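Local coordinates for stage 0 sporulation protein A homolog (Desulfitobacterium hafniense, PDB 3MJQ) that forms the PAS domain of a longer protein that may regulate sporulation and probably has diguanylate cyclase activity, at residues A[26-29]-A[30-34]; A[42-45]-A[46-49]. The protein carries 1 engineered substitution. All blocks are in the same frame, centred on the assembly; numbering follows the deposited sequence.

Contact 1. Residues A[26-29]-A[30-34]; sequences TAVP and KKLGY
V28 and L32 touch one turn apart on the short helix 27-32 of the PAS fold, the first helix after the opening strand pair 11-16 and 21-24. Both are buried and run alongside each other in the same direction, V28 CG1 lying 3.7 Å from L32 CD2. V28 puts CG1 anti to its own backbone N (chi1 -168°), on the side of the carbonyl carbon, from where it reaches toward the following turn. Outside the pair, V28 also packs on M11 and L13 of strand 11-16, and A27, whose side chain is a single methyl, packs on M11.

The backbone supplies the regular helical ladder: K30 N bonds to T26 O, K31 N to A27 O, and L32 N to V28 O at 2.8 Å. P29 suits the first turn, where a residue without an N-H costs no bond. G33 is the first residue to leave helical angles, with phi 76°, a value glycine adopts easily, and its N still reaches P29 O at 3.0 Å.

Two lysines leave the helix in different directions. K31 sends its ammonium away to a salt bridge with D106 on strand 98-106. K30 runs extended and then bends at its last two torsions, back alongside T26, where NZ makes a weak hydrogen bond of 3.0 Å to T26 OG1.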
loop_
_atom_site.group_PDB
_atom_site.type_symbol
_atom_site.label_atom_id
_atom_site.label_comp_id
_atom_site.label_asym_id
_atom_site.label_seq_id
_atom_site.Cartn_x
_atom_site.Cartn_y
_atom_site.Cartn_z
ATOM N N THR A 26 -5.319 13.073 2.980
ATOM C CA THR A 26 -6.153 13.700 4.010
ATOM C C THR A 26 -5.944 13.056 5.394
ATOM O O THR A 26 -6.019 13.727 6.437
ATOM C CB THR A 26 -7.651 13.555 3.638
ATOM O OG1 THR A 26 -8.479 14.334 4.504
ATOM C CG2 THR A 26 -8.038 12.066 3.716
ATOM N N ALA A 27 -5.693 11.753 5.379
ATOM C CA ALA A 27 -5.503 10.959 6.573
ATOM C C ALA A 27 -4.397 11.494 7.465
ATOM O O ALA A 27 -4.521 11.476 8.692
ATOM C CB ALA A 27 -5.210 9.524 6.164
ATOM N N VAL A 28 -3.315 11.961 6.850
ATOM C CA VAL A 28 -2.193 12.478 7.608
ATOM C C VAL A 28 -2.587 13.754 8.350
ATOM O O VAL A 28 -2.525 13.808 9.580
ATOM C CB VAL A 28 -0.999 12.734 6.685
ATOM C CG1 VAL A 28 0.232 12.982 7.499
ATOM C CG2 VAL A 28 -0.781 11.540 5.797
ATOM N N PRO A 29 -3.002 14.800 7.619
ATOM C CA PRO A 29 -3.393 16.029 8.315
ATOM C C PRO A 29 -4.378 15.705 9.421
ATOM O O PRO A 29 -4.198 16.071 10.578
ATOM C CB PRO A 29 -4.033 16.852 7.210
ATOM C CG PRO A 29 -3.198 16.485 6.031
ATOM C CD PRO A 29 -3.079 14.988 6.157
ATOM N N LYS A 30 -5.424 15.000 9.028
ATOM C CA LYS A 30 -6.473 14.589 9.931
ATOM C C LYS A 30 -5.944 13.966 11.229
ATOM O O LYS A 30 -6.235 14.476 12.301
ATOM C CB LYS A 30 -7.400 13.615 9.197
ATOM C CG LYS A 30 -8.599 13.155 9.997
ATOM C CD LYS A 30 -9.483 12.208 9.195
ATOM C CE LYS A 30 -10.362 12.944 8.199
ATOM N NZ LYS A 30 -9.578 13.806 7.299
ATOM N N LYS A 31 -5.156 12.891 11.135
ATOM C CA LYS A 31 -4.617 12.189 12.320
ATOM C C LYS A 31 -3.448 12.838 13.072
ATOM O O LYS A 31 -3.360 12.737 14.294
ATOM C CB LYS A 31 -4.194 10.766 11.941
ATOM C CG LYS A 31 -5.268 9.971 11.247
ATOM C CD LYS A 31 -6.084 9.120 12.209
ATOM C CE LYS A 31 -5.350 7.837 12.559
ATOM N NZ LYS A 31 -6.186 6.898 13.349
ATOM N N LEU A 32 -2.548 13.490 12.348
ATOM C CA LEU A 32 -1.387 14.120 12.960
ATOM C C LEU A 32 -1.596 15.549 13.470
ATOM O O LEU A 32 -0.733 16.116 14.146
ATOM C CB LEU A 32 -0.230 14.082 11.966
ATOM C CG LEU A 32 0.876 13.076 12.278
ATOM C CD1 LEU A 32 0.336 11.864 13.051
ATOM C CD2 LEU A 32 1.527 12.696 10.960
ATOM N N GLY A 33 -2.738 16.137 13.143
ATOM C CA GLY A 33 -3.011 17.488 13.605
ATOM C C GLY A 33 -2.275 18.595 12.872
ATOM O O GLY A 33 -2.376 19.756 13.246
ATOM N N TYR A 34 -1.525 18.222 11.832
ATOM C CA TYR A 34 -0.803 19.180 10.990
ATOM C C TYR A 34 -1.536 19.353 9.671
ATOM O O TYR A 34 -2.413 18.561 9.310
ATOM C CB TYR A 34 0.586 18.682 10.632
ATOM C CG TYR A 34 1.592 18.557 11.735
ATOM C CD1 TYR A 34 2.193 19.678 12.306
ATOM C CD2 TYR A 34 1.983 17.291 12.182
ATOM C CE1 TYR A 34 3.151 19.541 13.291
ATOM C CE2 TYR A 34 2.936 17.158 13.164
ATOM C CZ TYR A 34 3.506 18.282 13.704
ATOM O OH TYR A 34 4.446 18.121 14.672
#

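Contact 2. Residues A[42-45]-A[46-49]; sequences MHIL and TITS
H43 caps the N-terminus of helix 44-48 and meets T46 through its carbonyl. As the N-cap residue it swings its imidazole out with CG anti to the backbone N (chi1 -175°), which turns the ND1 edge of the ring toward the first turn. There ND1 accepts from L45 N at 3.0 Å, and the donor lies in the ring plane. Histidine suits the place because its ring nitrogen can take up an N-H that has no helical carbonyl before it.

The main-chain bonds change spacing along this short helix. T46 N reaches H43 O at 2.8 Å and I47 N reaches I44 O at 2.9 Å, both three residues apart and both with the donor above the carbonyl plane. T48 N joins I44 O at 3.0 Å from within that plane, leaving this one oxygen gripped by two donors. S49 N closes the ladder on L45 O. Water 1 bridges the N-terminal end, accepting from H43 N and hydrogen-bonding T46 OG1.

Of the side-chain contacts, I44 and T48 cross obliquely, with I44 CG1 3.8 Å from the methyl T48 CG2. The other branch of T48, OG1, comes within 3.3 Å of L45 CA and hydrogen-bonds S49 OG at 3.1 Å. Threonine thus offers carbon to one neighbour and oxygen to another. The ends I44 CD1 and I47 CD1 approach more loosely.

Beyond the segments, I44 packs on L60, and L45 on M53 and E57, all on helix 53-65. A one-turn helix, capped at its start and leaning on the long helix that follows, belongs to the run of short helices between the second and third strands of the PAS fold.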
loop_
_atom_site.group_PDB
_atom_site.type_symbol
_atom_site.label_atom_id
_atom_site.label_comp_id
_atom_site.label_asym_id
_atom_site.label_seq_id
_atom_site.Cartn_x
_atom_site.Cartn_y
_atom_site.Cartn_z
HETATM N N MSE A 42 7.616 20.303 5.799
HETATM C CA MSE A 42 8.246 19.504 6.838
HETATM C C MSE A 42 9.151 18.391 6.334
HETATM O O MSE A 42 9.134 18.035 5.156
HETATM C CB MSE A 42 7.173 18.891 7.726
HETATM C CG MSE A 42 6.142 19.888 8.201
HETATM SE SE MSE A 42 5.200 19.322 9.797
HETATM C CE MSE A 42 3.645 20.411 9.657
ATOM N N HIS A 43 9.944 17.848 7.253
ATOM C CA HIS A 43 10.857 16.744 6.977
ATOM C C HIS A 43 10.283 15.558 7.760
ATOM O O HIS A 43 9.857 15.718 8.902
ATOM C CB HIS A 43 12.255 17.102 7.477
ATOM C CG HIS A 43 13.303 16.086 7.143
ATOM N ND1 HIS A 43 13.398 14.873 7.786
ATOM C CD2 HIS A 43 14.319 16.119 6.248
ATOM C CE1 HIS A 43 14.429 14.201 7.304
ATOM N NE2 HIS A 43 15.005 14.935 6.371
ATOM N N ILE A 44 10.254 14.373 7.154
ATOM C CA ILE A 44 9.692 13.195 7.821
ATOM C C ILE A 44 10.215 12.978 9.234
ATOM O O ILE A 44 9.449 12.650 10.146
ATOM C CB ILE A 44 9.921 11.886 7.008
ATOM C CG1 ILE A 44 9.080 10.749 7.611
ATOM C CG2 ILE A 44 11.400 11.513 6.999
ATOM C CD1 ILE A 44 7.551 10.975 7.532
ATOM N N LEU A 45 11.513 13.174 9.422
ATOM C CA LEU A 45 12.124 12.983 10.735
ATOM C C LEU A 45 11.569 13.907 11.820
ATOM O O LEU A 45 11.700 13.622 13.006
ATOM C CB LEU A 45 13.653 13.127 10.631
ATOM C CG LEU A 45 14.490 11.869 10.337
ATOM C CD1 LEU A 45 13.700 10.873 9.526
ATOM C CD2 LEU A 45 15.758 12.257 9.601
ATOM N N THR A 46 10.940 15.008 11.423
ATOM C CA THR A 46 10.381 15.946 12.401
ATOM C C THR A 46 9.174 15.317 13.083
ATOM O O THR A 46 8.821 15.660 14.219
ATOM C CB THR A 46 9.939 17.257 11.730
ATOM O OG1 THR A 46 11.061 17.848 11.072
ATOM C CG2 THR A 46 9.409 18.236 12.762
ATOM N N ILE A 47 8.562 14.384 12.357
ATOM C CA ILE A 47 7.384 13.655 12.805
ATOM C C ILE A 47 7.724 12.302 13.452
ATOM O O ILE A 47 7.042 11.844 14.382
ATOM C CB ILE A 47 6.475 13.353 11.634
ATOM C CG1 ILE A 47 6.281 14.606 10.786
ATOM C CG2 ILE A 47 5.163 12.791 12.154
ATOM C CD1 ILE A 47 5.599 14.312 9.471
ATOM N N THR A 48 8.773 11.666 12.941
ATOM C CA THR A 48 9.194 10.368 13.429
ATOM C C THR A 48 10.307 10.373 14.478
ATOM O O THR A 48 10.270 9.570 15.418
ATOM C CB THR A 48 9.663 9.512 12.262
ATOM O OG1 THR A 48 10.894 10.041 11.752
ATOM C CG2 THR A 48 8.616 9.517 11.165
ATOM N N SER A 49 11.283 11.272 14.326
ATOM C CA SER A 49 12.431 11.320 15.243
ATOM C C SER A 49 12.758 12.678 15.894
ATOM O O SER A 49 13.929 13.007 16.087
ATOM C CB SER A 49 13.679 10.808 14.503
ATOM O OG SER A 49 13.380 9.736 13.616
HETATM O O HOH W 1 10.401 20.196 9.359
#

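In the fold
Contacts 1 and 2 lie in series on the first and third of the short helices between strands 21-24 and 70-76, their centres about 14 Å apart, with helix 36-41 between them in the chain. They meet directly where L32 CD2 of contact 1 lies 3.8 Å from I47 CG2 of contact 2; the ring of Y34 also packs against the methyl end of M42, a selenomethionine. The same region of the chain ties both: L32 bonds through its backbone to K78, and I47 to E76 on strand 70-76. PAS domains often bind ligands between such helices and the sheet, but neither contact is tied to a known site here.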